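Local coordinates for protein flower-specific defensin (Nicotiana alata, PDB 4AAZ) that acts as a small disulfide-rich plant defence peptide with antifungal activity, and also retards the growth of Lepidopteran insect pests, at residues A[6-11]-A[25-30]. Sequence-based numbering, arbitrary orientation.
Sequences ESNTFP and ISEKFT
The carboxylate of E27 reaches across to the turn formed by S7, N8 and T9, a compact example of how one acidic side chain can hold a loop through its amides and hydroxyls. E27 carries nearly the whole contact, its chain extended beyond CG (chi2 173°) so that the carboxylate arrives end-on at the turn.

The tight side is OE2, which accepts three hydrogen bonds. S7 OG donates to E27 OE2 at 2.7 Å, slightly tilted on the syn side; T9 OG1 donates to E27 OE2, also at 2.7 Å, more strongly tilted on the anti side. From above the carboxylate plane comes T9 N, 3.0 Å from E27 OE2. With chi1 at 74°, T9 OG1 sits between its own N and carbonyl carbon, which lets hydroxyl and amide converge on one oxygen. S7 OG also accepts from F10 N at 2.9 Å, an ST motif. So many donors would probably stabilise ionised E27.

On the looser side, E27 OE1 accepts from N8 N, 2.9 Å away and nearly straight (167°), syn but a little out of plane. A water accepts from ND2 of exposed N8 and donates to E27 OE1.

E27 follows helix 17-26, which closes in a Schellman motif. The contact ties that helix end to the loop leaving strand 2-6 in the cystine-stabilised alpha-beta fold, where S7 packs on A23 of the helix and on C41 and C43 of strand 41-46, disulfide-linked to C20 and C24.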
loop_
_atom_site.group_PDB
_atom_site.type_symbol
_atom_site.label_atom_id
_atom_site.label_comp_id
_atom_site.label_asym_id
_atom_site.label_seq_id
_atom_site.Cartn_x
_atom_site.Cartn_y
_atom_site.Cartn_z
ATOM N N GLU A 6 -5.804 -2.945 0.380
ATOM C CA GLU A 6 -4.615 -3.665 -0.055
ATOM C C GLU A 6 -4.310 -3.374 -1.504
ATOM O O GLU A 6 -5.207 -3.370 -2.364
ATOM C CB GLU A 6 -4.759 -5.163 0.173
ATOM C CG GLU A 6 -3.475 -5.928 -0.080
ATOM C CD GLU A 6 -3.459 -7.353 0.427
ATOM O OE1 GLU A 6 -4.529 -7.881 0.861
ATOM O OE2 GLU A 6 -2.371 -7.978 0.386
ATOM N N SER A 7 -3.054 -3.118 -1.812
ATOM C CA SER A 7 -2.620 -2.943 -3.188
ATOM C C SER A 7 -2.964 -4.110 -4.070
ATOM O O SER A 7 -2.731 -5.270 -3.717
ATOM C CB SER A 7 -1.099 -2.752 -3.204
ATOM O OG SER A 7 -0.556 -2.736 -4.539
ATOM N N ASN A 8 -3.469 -3.811 -5.268
ATOM C CA ASN A 8 -3.779 -4.879 -6.217
ATOM C C ASN A 8 -2.633 -5.265 -7.126
ATOM O O ASN A 8 -2.682 -6.307 -7.758
ATOM C CB ASN A 8 -4.989 -4.476 -7.034
ATOM C CG ASN A 8 -6.247 -4.390 -6.181
ATOM O OD1 ASN A 8 -6.523 -5.295 -5.409
ATOM N ND2 ASN A 8 -7.015 -3.306 -6.315
ATOM N N THR A 9 -1.625 -4.410 -7.218
ATOM C CA THR A 9 -0.499 -4.620 -8.118
ATOM C C THR A 9 0.847 -4.867 -7.458
ATOM O O THR A 9 1.798 -5.232 -8.127
ATOM C CB THR A 9 -0.335 -3.439 -9.121
ATOM O OG1 THR A 9 0.213 -2.269 -8.480
ATOM C CG2 THR A 9 -1.632 -3.117 -9.796
ATOM N N PHE A 10 0.973 -4.627 -6.160
ATOM C CA PHE A 10 2.265 -4.855 -5.502
ATOM C C PHE A 10 2.549 -6.346 -5.380
ATOM O O PHE A 10 1.717 -7.081 -4.851
ATOM C CB PHE A 10 2.261 -4.247 -4.097
ATOM C CG PHE A 10 3.509 -4.492 -3.312
ATOM C CD1 PHE A 10 4.644 -3.725 -3.513
ATOM C CD2 PHE A 10 3.546 -5.477 -2.350
ATOM C CE1 PHE A 10 5.786 -3.954 -2.787
ATOM C CE2 PHE A 10 4.668 -5.707 -1.621
ATOM C CZ PHE A 10 5.802 -4.945 -1.823
ATOM N N PRO A 11 3.733 -6.800 -5.800
ATOM C CA PRO A 11 4.025 -8.239 -5.715
ATOM C C PRO A 11 4.710 -8.665 -4.420
ATOM O O PRO A 11 5.675 -8.012 -3.995
ATOM C CB PRO A 11 5.009 -8.486 -6.881
ATOM C CG PRO A 11 5.165 -7.189 -7.573
ATOM C CD PRO A 11 4.687 -6.095 -6.648
ATOM N N ILE A 25 0.588 4.468 -5.448
ATOM C CA ILE A 25 0.437 5.708 -6.216
ATOM C C ILE A 25 0.084 5.373 -7.672
ATOM O O ILE A 25 -0.721 6.062 -8.299
ATOM C CB ILE A 25 1.686 6.617 -6.048
ATOM C CG1 ILE A 25 1.716 7.097 -4.606
ATOM C CG2 ILE A 25 1.645 7.796 -6.993
ATOM C CD1 ILE A 25 2.958 7.897 -4.218
ATOM N N SER A 26 0.666 4.308 -8.222
ATOM C CA SER A 26 0.344 3.831 -9.572
ATOM C C SER A 26 -1.126 3.491 -9.700
ATOM O O SER A 26 -1.695 3.579 -10.787
ATOM C CB SER A 26 1.148 2.579 -9.945
ATOM O OG SER A 26 2.522 2.841 -10.139
ATOM N N GLU A 27 -1.739 3.084 -8.575
ATOM C CA GLU A 27 -3.138 2.687 -8.503
ATOM C C GLU A 27 -4.057 3.836 -8.085
ATOM O O GLU A 27 -5.224 3.633 -7.831
ATOM C CB GLU A 27 -3.297 1.533 -7.519
ATOM C CG GLU A 27 -2.647 0.249 -7.968
ATOM C CD GLU A 27 -2.668 -0.841 -6.916
ATOM O OE1 GLU A 27 -3.740 -1.126 -6.343
ATOM O OE2 GLU A 27 -1.599 -1.453 -6.650
ATOM N N LYS A 28 -3.504 5.047 -8.045
ATOM C CA LYS A 28 -4.258 6.272 -7.749
ATOM C C LYS A 28 -4.647 6.425 -6.289
ATOM O O LYS A 28 -5.580 7.146 -5.958
ATOM C CB LYS A 28 -5.444 6.467 -8.696
ATOM C CG LYS A 28 -5.033 6.563 -10.154
ATOM C CD LYS A 28 -6.248 6.750 -11.080
ATOM C CE LYS A 28 -6.005 6.144 -12.458
ATOM N NZ LYS A 28 -5.888 4.638 -12.415
ATOM N N PHE A 29 -3.897 5.783 -5.406
ATOM C CA PHE A 29 -3.933 6.103 -4.000
ATOM C C PHE A 29 -2.877 7.162 -3.738
ATOM O O PHE A 29 -2.088 7.504 -4.611
ATOM C CB PHE A 29 -3.690 4.845 -3.169
ATOM C CG PHE A 29 -4.763 3.792 -3.306
ATOM C CD1 PHE A 29 -4.664 2.821 -4.290
ATOM C CD2 PHE A 29 -5.848 3.770 -2.439
ATOM C CE1 PHE A 29 -5.619 1.858 -4.426
ATOM C CE2 PHE A 29 -6.823 2.798 -2.554
ATOM C CZ PHE A 29 -6.719 1.844 -3.556
ATOM N N THR A 30 -2.836 7.688 -2.521
ATOM C CA THR A 30 -1.892 8.738 -2.210
ATOM C C THR A 30 -0.674 8.240 -1.425
ATOM O O THR A 30 0.319 8.957 -1.328
ATOM C CB THR A 30 -2.545 9.932 -1.501
ATOM O OG1 THR A 30 -3.218 9.489 -0.335
ATOM C CG2 THR A 30 -3.577 10.602 -2.397
HETATM O O HOH W 1 -6.111 -0.821 -7.567
#